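Local atomic coordinates of transcriptional regulator, BadM/Rrf2 family (Thermincola potens, PDB entry 4CIC), a protein that probably binds DNA as a dimeric, Rrf2-type transcription factor, the IscR regulator linked to iron-sulfur cluster biogenesis. Residues T9-Q23 and I35-L49. The protein carries 3 engineered substitutions. Residues are numbered along the deposited sequence; the frame is centred on the assembly and turned at random. Where two conformers were deposited one is given.
Sequences TKGHYGVQAMFDLAQ and IAERQGLSEPYLEQL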
loop_
_atom_site.group_PDB
_atom_site.type_symbol
_atom_site.label_atom_id
_atom_site.label_comp_id
_atom_site.label_asym_id
_atom_site.label_seq_id
_atom_site.Cartn_x
_atom_site.Cartn_y
_atom_site.Cartn_z
ATOM N N THR A 9 -2.459 6.986 -10.438
ATOM C CA THR A 9 -2.300 6.993 -11.890
ATOM C C THR A 9 -0.828 7.126 -12.254
ATOM O O THR A 9 -0.371 6.559 -13.248
ATOM C CB THR A 9 -3.078 8.139 -12.545
ATOM O OG1 THR A 9 -2.614 9.396 -12.029
ATOM C CG2 THR A 9 -4.562 7.987 -12.257
ATOM N N LYS A 10 -0.073 7.880 -11.465
ATOM C CA LYS A 10 1.333 8.058 -11.820
ATOM C C LYS A 10 2.143 6.776 -11.660
ATOM O O LYS A 10 3.042 6.501 -12.470
ATOM C CB LYS A 10 1.986 9.278 -11.154
ATOM C CG LYS A 10 2.091 9.254 -9.631
ATOM C CD LYS A 10 2.817 10.530 -9.171
ATOM C CE LYS A 10 2.332 11.023 -7.811
ATOM N NZ LYS A 10 1.899 12.460 -7.875
ATOM N N GLY A 11 1.806 5.967 -10.659
ATOM C CA GLY A 11 2.532 4.728 -10.459
ATOM C C GLY A 11 2.173 3.760 -11.564
ATOM O O GLY A 11 3.036 3.091 -12.154
ATOM N N HIS A 12 0.885 3.692 -11.861
ATOM C CA HIS A 12 0.426 2.723 -12.815
ATOM C C HIS A 12 0.957 3.085 -14.195
ATOM O O HIS A 12 1.531 2.233 -14.894
ATOM C CB HIS A 12 -1.094 2.586 -12.822
ATOM C CG HIS A 12 -1.565 1.453 -13.669
ATOM N ND1 HIS A 12 -1.266 0.138 -13.379
ATOM C CD2 HIS A 12 -2.261 1.429 -14.832
ATOM C CE1 HIS A 12 -1.768 -0.647 -14.316
ATOM N NE2 HIS A 12 -2.386 0.113 -15.206
ATOM N N TYR A 13 0.801 4.341 -14.600
ATOM C CA TYR A 13 1.298 4.718 -15.927
ATOM C C TYR A 13 2.826 4.753 -16.024
ATOM O O TYR A 13 3.391 4.444 -17.092
ATOM C CB TYR A 13 0.652 6.026 -16.403
ATOM C CG TYR A 13 -0.857 5.907 -16.545
ATOM C CD1 TYR A 13 -1.471 4.660 -16.609
ATOM C CD2 TYR A 13 -1.660 7.028 -16.632
ATOM C CE1 TYR A 13 -2.849 4.534 -16.743
ATOM C CE2 TYR A 13 -3.045 6.910 -16.758
ATOM C CZ TYR A 13 -3.627 5.663 -16.813
ATOM O OH TYR A 13 -4.993 5.541 -16.942
ATOM N N GLY A 14 3.499 5.121 -14.938
ATOM C CA GLY A 14 4.954 5.119 -14.898
ATOM C C GLY A 14 5.519 3.737 -15.174
ATOM O O GLY A 14 6.386 3.534 -16.061
ATOM N N VAL A 15 4.987 2.760 -14.457
ATOM C CA VAL A 15 5.421 1.384 -14.649
ATOM C C VAL A 15 4.983 0.846 -16.004
ATOM O O VAL A 15 5.776 0.173 -16.664
ATOM C CB VAL A 15 4.955 0.485 -13.487
ATOM C CG1 VAL A 15 5.361 -0.974 -13.726
ATOM C CG2 VAL A 15 5.575 0.998 -12.202
ATOM N N GLN A 16 3.755 1.137 -16.436
ATOM C CA GLN A 16 3.332 0.672 -17.767
ATOM C C GLN A 16 4.253 1.196 -18.855
ATOM O O GLN A 16 4.600 0.465 -19.782
ATOM C CB GLN A 16 1.910 1.115 -18.114
ATOM C CG GLN A 16 0.822 0.268 -17.500
ATOM C CD GLN A 16 -0.548 0.674 -18.019
ATOM O OE1 GLN A 16 -1.164 1.608 -17.511
ATOM N NE2 GLN A 16 -1.019 -0.019 -19.042
ATOM N N ALA A 17 4.623 2.469 -18.766
ATOM C CA ALA A 17 5.418 3.074 -19.844
ATOM C C ALA A 17 6.833 2.501 -19.829
ATOM O O ALA A 17 7.419 2.227 -20.892
ATOM C CB ALA A 17 5.453 4.583 -19.673
ATOM N N MET A 18 7.373 2.294 -18.622
ATOM C CA MET A 18 8.722 1.747 -18.497
ATOM C C MET A 18 8.741 0.311 -18.967
ATOM O O MET A 18 9.709 -0.125 -19.596
ATOM C CB MET A 18 9.234 1.849 -17.056
ATOM C CG MET A 18 9.524 3.298 -16.621
ATOM S SD MET A 18 10.979 3.951 -17.524
ATOM C CE MET A 18 12.276 2.918 -16.887
ATOM N N PHE A 19 7.667 -0.424 -18.694
ATOM C CA PHE A 19 7.602 -1.805 -19.155
ATOM C C PHE A 19 7.493 -1.862 -20.682
ATOM O O PHE A 19 8.113 -2.710 -21.329
ATOM C CB PHE A 19 6.469 -2.594 -18.485
ATOM C CG PHE A 19 6.428 -4.031 -18.914
ATOM C CD1 PHE A 19 7.473 -4.891 -18.594
ATOM C CD2 PHE A 19 5.381 -4.506 -19.677
ATOM C CE1 PHE A 19 7.461 -6.226 -19.031
ATOM C CE2 PHE A 19 5.367 -5.823 -20.117
ATOM C CZ PHE A 19 6.405 -6.687 -19.773
ATOM N N ASP A 20 6.699 -0.970 -21.259
ATOM C CA ASP A 20 6.609 -0.918 -22.729
ATOM C C ASP A 20 7.993 -0.657 -23.317
ATOM O O ASP A 20 8.417 -1.324 -24.294
ATOM C CB ASP A 20 5.593 0.150 -23.156
ATOM C CG ASP A 20 5.379 0.195 -24.675
ATOM O OD1 ASP A 20 6.289 0.648 -25.399
ATOM O OD2 ASP A 20 4.282 -0.217 -25.132
ATOM N N LEU A 21 8.732 0.294 -22.749
ATOM C CA LEU A 21 10.117 0.487 -23.198
ATOM C C LEU A 21 10.992 -0.763 -23.017
ATOM O O LEU A 21 11.812 -1.092 -23.882
ATOM C CB LEU A 21 10.750 1.690 -22.497
ATOM C CG LEU A 21 10.148 3.043 -22.874
ATOM C CD1 LEU A 21 10.662 4.136 -21.941
ATOM C CD2 LEU A 21 10.589 3.364 -24.321
ATOM N N ALA A 22 10.811 -1.484 -21.911
ATOM C CA ALA A 22 11.557 -2.735 -21.711
ATOM C C ALA A 22 11.269 -3.753 -22.814
ATOM O O ALA A 22 12.182 -4.457 -23.295
ATOM C CB ALA A 22 11.246 -3.348 -20.311
ATOM N N GLN A 23 9.999 -3.831 -23.212
ATOM C CA GLN A 23 9.566 -4.750 -24.274
ATOM C C GLN A 23 10.156 -4.394 -25.618
ATOM O O GLN A 23 10.213 -5.240 -26.501
ATOM C CB GLN A 23 8.043 -4.756 -24.410
ATOM C CG GLN A 23 7.392 -5.458 -23.212
ATOM C CD GLN A 23 5.874 -5.559 -23.332
ATOM O OE1 GLN A 23 5.165 -4.549 -23.301
ATOM N NE2 GLN A 23 5.370 -6.783 -23.452
ATOM N N ILE A 35 3.849 4.337 -27.600
ATOM C CA ILE A 35 3.675 3.852 -26.223
ATOM C C ILE A 35 2.258 4.145 -25.749
ATOM O O ILE A 35 1.571 3.279 -25.186
ATOM C CB ILE A 35 4.688 4.500 -25.260
ATOM C CG1 ILE A 35 6.114 4.031 -25.584
ATOM C CG2 ILE A 35 4.340 4.151 -23.794
ATOM C CD1 ILE A 35 7.195 4.781 -24.802
ATOM N N ALA A 36 1.815 5.374 -25.986
ATOM C CA ALA A 36 0.485 5.793 -25.549
ATOM C C ALA A 36 -0.566 4.935 -26.232
ATOM O O ALA A 36 -1.570 4.581 -25.636
ATOM C CB ALA A 36 0.260 7.265 -25.858
ATOM N N GLU A 37 -0.309 4.576 -27.486
ATOM C CA GLU A 37 -1.262 3.790 -28.253
ATOM C C GLU A 37 -1.356 2.362 -27.717
ATOM O O GLU A 37 -2.442 1.808 -27.585
ATOM C CB GLU A 37 -0.851 3.760 -29.732
ATOM C CG GLU A 37 -1.999 3.562 -30.689
ATOM C CD GLU A 37 -2.595 4.877 -31.145
ATOM O OE1 GLU A 37 -1.828 5.738 -31.632
ATOM O OE2 GLU A 37 -3.826 5.054 -31.012
ATOM N N ARG A 38 -0.212 1.764 -27.416
ATOM C CA ARG A 38 -0.188 0.374 -26.985
ATOM C C ARG A 38 -0.720 0.226 -25.569
ATOM O O ARG A 38 -1.298 -0.798 -25.224
ATOM C CB ARG A 38 1.231 -0.182 -27.036
ATOM C CG ARG A 38 1.718 -0.515 -28.437
ATOM C CD ARG A 38 3.068 -1.214 -28.381
ATOM N NE ARG A 38 4.121 -0.323 -27.908
ATOM C CZ ARG A 38 4.836 0.470 -28.700
ATOM N NH1 ARG A 38 4.607 0.475 -30.012
ATOM N NH2 ARG A 38 5.787 1.249 -28.190
ATOM N N GLN A 39 -0.507 1.245 -24.749
ATOM C CA GLN A 39 -0.817 1.143 -23.321
ATOM C C GLN A 39 -2.109 1.829 -22.917
ATOM O O GLN A 39 -2.517 1.759 -21.752
ATOM C CB GLN A 39 0.347 1.675 -22.477
ATOM C CG GLN A 39 1.659 0.918 -22.682
ATOM C CD GLN A 39 1.520 -0.577 -22.457
ATOM O OE1 GLN A 39 0.750 -1.025 -21.606
ATOM N NE2 GLN A 39 2.262 -1.355 -23.224
ATOM N N GLY A 40 -2.753 2.489 -23.872
ATOM C CA GLY A 40 -3.979 3.220 -23.594
ATOM C C GLY A 40 -3.725 4.344 -22.610
ATOM O O GLY A 40 -4.412 4.466 -21.596
ATOM N N LEU A 41 -2.718 5.160 -22.902
ATOM C CA LEU A 41 -2.374 6.286 -22.042
ATOM C C LEU A 41 -2.585 7.585 -22.781
ATOM O O LEU A 41 -2.477 7.632 -24.006
ATOM C CB LEU A 41 -0.914 6.211 -21.609
ATOM C CG LEU A 41 -0.427 4.833 -21.174
ATOM C CD1 LEU A 41 1.057 4.872 -20.868
ATOM C CD2 LEU A 41 -1.230 4.343 -19.973
ATOM N N SER A 42 -2.861 8.650 -22.041
ATOM C CA SER A 42 -3.005 9.955 -22.661
ATOM C C SER A 42 -1.616 10.467 -22.976
ATOM O O SER A 42 -0.723 10.423 -22.129
ATOM C CB SER A 42 -3.740 10.925 -21.738
ATOM O OG SER A 42 -2.960 12.083 -21.490
ATOM N N GLU A 43 -1.411 10.915 -24.212
ATOM C CA GLU A 43 -0.099 11.429 -24.612
ATOM C C GLU A 43 0.427 12.602 -23.767
ATOM O O GLU A 43 1.600 12.597 -23.407
ATOM C CB GLU A 43 -0.074 11.814 -26.097
ATOM C CG GLU A 43 -0.047 10.640 -27.046
ATOM C CD GLU A 43 0.258 11.063 -28.469
ATOM O OE1 GLU A 43 1.015 12.043 -28.648
ATOM O OE2 GLU A 43 -0.252 10.413 -29.404
ATOM N N PRO A 44 -0.432 13.601 -23.457
ATOM C CA PRO A 44 0.071 14.712 -22.638
ATOM C C PRO A 44 0.584 14.241 -21.287
ATOM O O PRO A 44 1.593 14.744 -20.794
ATOM C CB PRO A 44 -1.161 15.595 -22.447
ATOM C CG PRO A 44 -2.023 15.281 -23.605
ATOM C CD PRO A 44 -1.811 13.843 -23.914
ATOM N N TYR A 45 -0.100 13.274 -20.693
ATOM C CA TYR A 45 0.302 12.790 -19.379
ATOM C C TYR A 45 1.630 12.070 -19.524
ATOM O O TYR A 45 2.549 12.265 -18.718
ATOM C CB TYR A 45 -0.768 11.843 -18.819
ATOM C CG TYR A 45 -0.608 11.500 -17.356
ATOM C CD1 TYR A 45 0.312 10.546 -16.937
ATOM C CD2 TYR A 45 -1.388 12.120 -16.399
ATOM C CE1 TYR A 45 0.453 10.232 -15.593
ATOM C CE2 TYR A 45 -1.259 11.805 -15.057
ATOM C CZ TYR A 45 -0.341 10.868 -14.661
ATOM O OH TYR A 45 -0.217 10.565 -13.314
ATOM N N LEU A 46 1.722 11.234 -20.560
ATOM C CA LEU A 46 2.936 10.466 -20.832
ATOM C C LEU A 46 4.142 11.373 -21.081
ATOM O O LEU A 46 5.239 11.093 -20.602
ATOM C CB LEU A 46 2.726 9.533 -22.027
ATOM C CG LEU A 46 3.915 8.625 -22.365
ATOM C CD1 LEU A 46 4.270 7.753 -21.171
ATOM C CD2 LEU A 46 3.584 7.765 -23.576
ATOM N N GLU A 47 3.938 12.456 -21.835
ATOM C CA GLU A 47 5.005 13.427 -22.087
ATOM C C GLU A 47 5.607 13.932 -20.788
ATOM O O GLU A 47 6.832 14.045 -20.649
ATOM C CB GLU A 47 4.475 14.649 -22.842
ATOM C CG GLU A 47 4.188 14.468 -24.314
ATOM C CD GLU A 47 3.787 15.785 -24.964
ATOM O OE1 GLU A 47 3.689 16.798 -24.231
ATOM O OE2 GLU A 47 3.572 15.815 -26.197
ATOM N N GLN A 48 4.731 14.268 -19.844
ATOM C CA GLN A 48 5.192 14.802 -18.577
ATOM C C GLN A 48 5.894 13.746 -17.739
ATOM O O GLN A 48 6.873 14.037 -17.058
ATOM C CB GLN A 48 4.029 15.442 -17.814
ATOM C CG GLN A 48 3.499 16.676 -18.538
ATOM C CD GLN A 48 2.376 17.366 -17.789
ATOM O OE1 GLN A 48 2.444 17.523 -16.576
ATOM N NE2 GLN A 48 1.346 17.799 -18.516
ATOM N N LEU A 49 5.373 12.521 -17.785
ATOM C CA LEU A 49 5.979 11.404 -17.071
ATOM C C LEU A 49 7.402 11.197 -17.540
ATOM O O LEU A 49 8.353 11.186 -16.749
ATOM C CB LEU A 49 5.199 10.122 -17.349
ATOM C CG LEU A 49 4.081 9.737 -16.395
ATOM C CD1 LEU A 49 3.450 8.441 -16.883
ATOM C CD2 LEU A 49 4.639 9.568 -14.990
HETATM O O HOH W 1 2.807 -4.141 -22.307
#
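Asp-20, on helix 9-23, meets Arg-38 and Gln-39 at the end of helix 32-39, the first helix of the helix-turn-helix; residues 40-42 make the turn, and helix 43-55 follows as the probable recognition helix. The polar end comes first. Arg-38 holds the carboxylate of Asp-20 side-on, its NE 2.8 Å from Asp-20 OD2 and its NH2 2.9 Å from Asp-20 OD1. Both bonds use syn lone pairs, with the carboxylate and guanidinium planes 20° apart. Asp-20 OD2 also takes a nearly straight bond from Gln-39 NE2 (3.0 Å), this time on its anti lone pair. With CG anti to the backbone N (chi1 -176°), Asp-20 also lays OD1 against Ile-35 CG1. An asparagine here would probably leave Arg-38 without its countercharge and break up the paired grip. Gln-39 OE1 receives a weak bond from Gln-16 NE2, the amide planes nearly perpendicular.

Apolar contacts run along the interface. Leu-21 CD2 packs on Ile-35 CD1 beside the salt bridge, and between the two ends Ala-17 CB touches Leu-46 CD1 at 3.7 Å. Nearer the aromatic end, Leu-49 CD1, in the conformer modelled, lies against Tyr-13 CB.

Aromatic contacts finish that end. The edge of the Tyr-13 ring points at the face of Tyr-45, planes at 88°, while Leu-41 CD2 sits over one face of Tyr-13 in a CH-pi contact, 3.7 Å from the ring centroid.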